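Long-range contact in putative phosphohydrolase (Shewanella amazonensis, PDB 3M1T), which is a putative phosphohydrolase with an HDOD domain and may act in signal transduction: residues A[87-99]-A[133-147]. Numbering follows the deposited sequence.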
loop_
_atom_site.group_PDB
_atom_site.type_symbol
_atom_site.label_atom_id
_atom_site.label_comp_id
_atom_site.label_asym_id
_atom_site.label_seq_id
_atom_site.Cartn_x
_atom_site.Cartn_y
_atom_site.Cartn_z
ATOM N N ILE A 87 10.191 1.942 5.269
ATOM C CA ILE A 87 8.861 1.510 5.658
ATOM C C ILE A 87 8.455 0.342 4.806
ATOM O O ILE A 87 7.976 -0.664 5.301
ATOM C CB ILE A 87 7.858 2.663 5.541
ATOM C CG1 ILE A 87 8.161 3.707 6.607
ATOM C CG2 ILE A 87 6.387 2.115 5.671
ATOM C CD1 ILE A 87 7.480 5.068 6.352
ATOM N N ALA A 88 8.564 0.495 3.478
ATOM C CA ALA A 88 8.232 -0.603 2.576
ATOM C C ALA A 88 8.951 -1.896 2.884
ATOM O O ALA A 88 8.326 -2.981 2.964
ATOM C CB ALA A 88 8.482 -0.178 1.057
ATOM N N SER A 89 10.260 -1.786 3.140
ATOM C CA SER A 89 11.092 -2.974 3.373
ATOM C C SER A 89 10.714 -3.637 4.695
ATOM O O SER A 89 10.646 -4.858 4.804
ATOM C CB SER A 89 12.557 -2.594 3.371
ATOM O OG SER A 89 12.890 -2.085 2.106
ATOM N N ALA A 90 10.393 -2.818 5.683
ATOM C CA ALA A 90 9.969 -3.346 6.982
ATOM C C ALA A 90 8.628 -4.086 6.890
ATOM O O ALA A 90 8.465 -5.188 7.435
ATOM C CB ALA A 90 9.905 -2.237 8.040
ATOM N N VAL A 91 7.662 -3.464 6.222
ATOM C CA VAL A 91 6.375 -4.065 6.037
ATOM C C VAL A 91 6.469 -5.397 5.257
ATOM O O VAL A 91 5.893 -6.403 5.685
ATOM C CB VAL A 91 5.404 -3.064 5.363
ATOM C CG1 VAL A 91 4.121 -3.765 4.954
ATOM C CG2 VAL A 91 5.132 -1.840 6.310
ATOM N N VAL A 92 7.203 -5.395 4.160
ATOM C CA VAL A 92 7.421 -6.607 3.353
ATOM C C VAL A 92 8.011 -7.723 4.209
ATOM O O VAL A 92 7.551 -8.852 4.187
ATOM C CB VAL A 92 8.318 -6.307 2.107
ATOM C CG1 VAL A 92 8.841 -7.643 1.485
ATOM C CG2 VAL A 92 7.545 -5.419 1.074
ATOM N N GLY A 93 8.986 -7.386 5.057
ATOM C CA GLY A 93 9.615 -8.373 5.929
ATOM C C GLY A 93 8.697 -8.948 6.980
ATOM O O GLY A 93 8.953 -10.040 7.487
ATOM N N ALA A 94 7.696 -8.184 7.395
ATOM C CA ALA A 94 6.767 -8.591 8.421
ATOM C C ALA A 94 5.621 -9.396 7.780
ATOM O O ALA A 94 4.864 -9.948 8.522
ATOM C CB ALA A 94 6.250 -7.398 9.147
ATOM N N VAL A 95 5.569 -9.522 6.447
ATOM C CA VAL A 95 4.494 -10.347 5.795
ATOM C C VAL A 95 4.969 -11.734 5.330
ATOM O O VAL A 95 5.787 -11.846 4.397
ATOM C CB VAL A 95 3.826 -9.540 4.684
ATOM C CG1 VAL A 95 2.880 -10.421 3.758
ATOM C CG2 VAL A 95 3.100 -8.331 5.309
ATOM N N PRO A 96 4.429 -12.794 5.977
ATOM C CA PRO A 96 4.788 -14.203 5.702
ATOM C C PRO A 96 4.280 -14.720 4.366
ATOM O O PRO A 96 3.521 -14.013 3.677
ATOM C CB PRO A 96 4.078 -14.970 6.825
ATOM C CG PRO A 96 2.920 -14.098 7.217
ATOM C CD PRO A 96 3.424 -12.675 7.080
ATOM N N LYS A 97 4.711 -15.927 3.991
ATOM C CA LYS A 97 4.056 -16.608 2.873
ATOM C C LYS A 97 2.560 -16.739 3.237
ATOM O O LYS A 97 2.172 -16.822 4.426
ATOM C CB LYS A 97 4.753 -17.949 2.534
ATOM C CG LYS A 97 6.223 -17.748 2.051
ATOM C CD LYS A 97 6.752 -18.840 1.122
ATOM C CE LYS A 97 8.102 -18.429 0.484
ATOM N NZ LYS A 97 8.762 -19.514 -0.343
ATOM N N VAL A 98 1.747 -16.673 2.187
ATOM C CA VAL A 98 0.318 -16.834 2.282
ATOM C C VAL A 98 -0.042 -17.775 1.188
ATOM O O VAL A 98 0.280 -17.526 0.009
ATOM C CB VAL A 98 -0.425 -15.450 2.113
ATOM C CG1 VAL A 98 -1.943 -15.609 2.132
ATOM C CG2 VAL A 98 0.004 -14.483 3.168
ATOM N N GLU A 99 -0.727 -18.868 1.546
ATOM C CA GLU A 99 -1.188 -19.856 0.557
ATOM C C GLU A 99 -1.902 -19.170 -0.580
ATOM O O GLU A 99 -2.734 -18.281 -0.362
ATOM C CB GLU A 99 -2.125 -20.903 1.189
ATOM C CG GLU A 99 -2.974 -21.748 0.192
ATOM C CD GLU A 99 -2.177 -22.805 -0.583
ATOM O OE1 GLU A 99 -1.012 -22.978 -0.275
ATOM O OE2 GLU A 99 -2.728 -23.445 -1.498
ATOM N N THR A 133 3.094 5.346 0.837
ATOM C CA THR A 133 2.972 4.451 1.966
ATOM C C THR A 133 1.597 3.848 2.096
ATOM O O THR A 133 1.437 2.683 2.428
ATOM C CB THR A 133 3.437 5.167 3.283
ATOM O OG1 THR A 133 4.813 5.503 3.144
ATOM C CG2 THR A 133 3.276 4.267 4.515
ATOM N N CYS A 134 0.574 4.647 1.838
ATOM C CA CYS A 134 -0.776 4.160 1.827
ATOM C C CYS A 134 -0.916 3.010 0.807
ATOM O O CYS A 134 -1.508 2.001 1.122
ATOM C CB CYS A 134 -1.721 5.318 1.527
ATOM S SG CYS A 134 -3.447 4.972 1.974
ATOM N N GLY A 135 -0.347 3.184 -0.390
ATOM C CA GLY A 135 -0.290 2.118 -1.346
ATOM C C GLY A 135 0.400 0.856 -0.840
ATOM O O GLY A 135 -0.144 -0.256 -1.007
ATOM N N ILE A 136 1.532 1.018 -0.162
ATOM C CA ILE A 136 2.254 -0.139 0.402
ATOM C C ILE A 136 1.373 -0.929 1.326
ATOM O O ILE A 136 1.406 -2.136 1.306
ATOM C CB ILE A 136 3.523 0.293 1.142
ATOM C CG1 ILE A 136 4.504 0.857 0.144
ATOM C CG2 ILE A 136 4.108 -0.872 2.011
ATOM C CD1 ILE A 136 4.876 -0.097 -1.043
ATOM N N LEU A 137 0.544 -0.239 2.098
ATOM C CA LEU A 137 -0.269 -0.872 3.155
ATOM C C LEU A 137 -1.632 -1.364 2.665
ATOM O O LEU A 137 -2.317 -2.099 3.375
ATOM C CB LEU A 137 -0.520 0.128 4.278
ATOM C CG LEU A 137 0.701 0.576 5.041
ATOM C CD1 LEU A 137 0.375 1.771 6.011
ATOM C CD2 LEU A 137 1.353 -0.617 5.780
ATOM N N HIS A 138 -2.047 -0.932 1.466
ATOM C CA HIS A 138 -3.481 -0.997 1.187
ATOM C C HIS A 138 -4.090 -2.377 1.076
ATOM O O HIS A 138 -5.305 -2.545 1.330
ATOM C CB HIS A 138 -3.834 -0.202 -0.101
ATOM C CG HIS A 138 -3.685 -0.977 -1.350
ATOM N ND1 HIS A 138 -2.462 -1.189 -1.945
ATOM C CD2 HIS A 138 -4.612 -1.557 -2.176
ATOM C CE1 HIS A 138 -2.640 -1.856 -3.071
ATOM N NE2 HIS A 138 -3.930 -2.117 -3.207
ATOM N N SER A 139 -3.299 -3.359 0.658
ATOM C CA SER A 139 -3.847 -4.676 0.335
ATOM C C SER A 139 -3.477 -5.741 1.349
ATOM O O SER A 139 -3.751 -6.931 1.182
ATOM C CB SER A 139 -3.389 -5.112 -1.078
ATOM O OG SER A 139 -4.290 -6.101 -1.567
ATOM N N ILE A 140 -2.845 -5.355 2.451
ATOM C CA ILE A 140 -2.411 -6.373 3.401
ATOM C C ILE A 140 -3.593 -7.114 4.052
ATOM O O ILE A 140 -3.450 -8.266 4.443
ATOM C CB ILE A 140 -1.476 -5.807 4.435
ATOM C CG1 ILE A 140 -0.251 -5.244 3.699
ATOM C CG2 ILE A 140 -1.060 -6.871 5.465
ATOM C CD1 ILE A 140 0.728 -4.429 4.607
ATOM N N GLY A 141 -4.742 -6.464 4.173
ATOM C CA GLY A 141 -5.924 -7.103 4.743
ATOM C C GLY A 141 -6.339 -8.340 3.953
ATOM O O GLY A 141 -6.836 -9.276 4.565
ATOM N N GLU A 142 -6.144 -8.333 2.642
ATOM C CA GLU A 142 -6.394 -9.522 1.800
ATOM C C GLU A 142 -5.630 -10.728 2.389
ATOM O O GLU A 142 -6.175 -11.821 2.656
ATOM C CB GLU A 142 -5.907 -9.209 0.370
ATOM C CG GLU A 142 -6.411 -10.125 -0.731
ATOM C CD GLU A 142 -6.113 -9.602 -2.139
ATOM O OE1 GLU A 142 -5.488 -8.525 -2.311
ATOM O OE2 GLU A 142 -6.514 -10.290 -3.097
ATOM N N LEU A 143 -4.347 -10.507 2.616
ATOM C CA LEU A 143 -3.459 -11.538 3.180
ATOM C C LEU A 143 -3.873 -11.979 4.580
ATOM O O LEU A 143 -3.848 -13.164 4.915
ATOM C CB LEU A 143 -2.002 -11.049 3.149
ATOM C CG LEU A 143 -1.521 -10.635 1.760
ATOM C CD1 LEU A 143 -0.105 -10.148 1.847
ATOM C CD2 LEU A 143 -1.664 -11.795 0.683
ATOM N N LEU A 144 -4.278 -11.020 5.416
ATOM C CA LEU A 144 -4.633 -11.339 6.775
ATOM C C LEU A 144 -5.863 -12.279 6.766
ATOM O O LEU A 144 -5.929 -13.153 7.626
ATOM C CB LEU A 144 -4.999 -10.047 7.539
ATOM C CG LEU A 144 -3.869 -9.104 7.866
ATOM C CD1 LEU A 144 -4.461 -7.921 8.650
ATOM C CD2 LEU A 144 -2.810 -9.787 8.767
ATOM N N ILE A 145 -6.832 -12.019 5.904
ATOM C CA ILE A 145 -8.044 -12.866 5.840
ATOM C C ILE A 145 -7.715 -14.297 5.420
ATOM O O ILE A 145 -8.202 -15.284 6.012
ATOM C CB ILE A 145 -9.133 -12.250 5.021
ATOM C CG1 ILE A 145 -9.679 -10.975 5.713
ATOM C CG2 ILE A 145 -10.295 -13.290 4.748
ATOM C CD1 ILE A 145 -10.622 -10.257 4.911
ATOM N N VAL A 146 -6.878 -14.434 4.409
ATOM C CA VAL A 146 -6.454 -15.788 3.978
ATOM C C VAL A 146 -5.751 -16.525 5.094
ATOM O O VAL A 146 -6.018 -17.711 5.348
ATOM C CB VAL A 146 -5.564 -15.702 2.730
ATOM C CG1 VAL A 146 -4.925 -17.112 2.380
ATOM C CG2 VAL A 146 -6.368 -15.159 1.565
ATOM N N ASN A 147 -4.850 -15.845 5.797
ATOM C CA ASN A 147 -4.140 -16.493 6.882
ATOM C C ASN A 147 -4.944 -16.741 8.129
ATOM O O ASN A 147 -4.763 -17.762 8.772
ATOM C CB ASN A 147 -2.850 -15.755 7.144
ATOM C CG ASN A 147 -1.727 -16.279 6.225
ATOM O OD1 ASN A 147 -0.551 -16.195 6.557
ATOM N ND2 ASN A 147 -2.108 -16.868 5.080
#
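Val91 packs on both Ile136 and Ile140, and just before Ile136 the carbonyl oxygen Gly135 O is gripped twice by His138. His138 ND1 donates to Gly135 O at 2.7 Å, almost straight (175° at the hydrogen) and on a lone pair in the carbonyl plane. The backbone His138 N reaches Gly135 O as well, at 3.2 Å. The ring bond fixes the rotation of the imidazole, and Ser139 CB lies over one ring face. A type I beta turn, Leu137 to Ile140, then leads into helix 140-148.

Most of the contact is apolar, and no hydrogen bond joins the segments. Helices 87-94 and 133-137 run nearly parallel, 7° apart. Val91 spreads its two methyls. Val91 CG1 presses on Ile140 CD1 at a tight 3.5 Å. Val91 CG2 meets Leu137 CD2 at 4.0 Å, and these two side chains cross at about a right angle. Ala88 CB rests 4.2 Å from Ile136 CD1.

Beyond the helix end, a chi1 of 169° turns Val95 CG1 onto Leu143 CD1, at 3.6 Å. Val98 CG1 is unusually close to Val146 CG1, at 3.3 Å. The amide of Asn147 also lies against Val98, with Asn147 ND2 3.2 Å from Val98 CG1. Val98 CG2 meets Leu143 CB and CD2.

The contact joins helix 79-94 and the loop after it to helices 128-137 and 140-148 in the all-helical HDOD domain. Helix 103-124 packs on Ile136 through Phe111 and on Leu143 through Phe106. Helix 19-29 touches Ile87, and Leu185 of helix 178-188 touches Ile140.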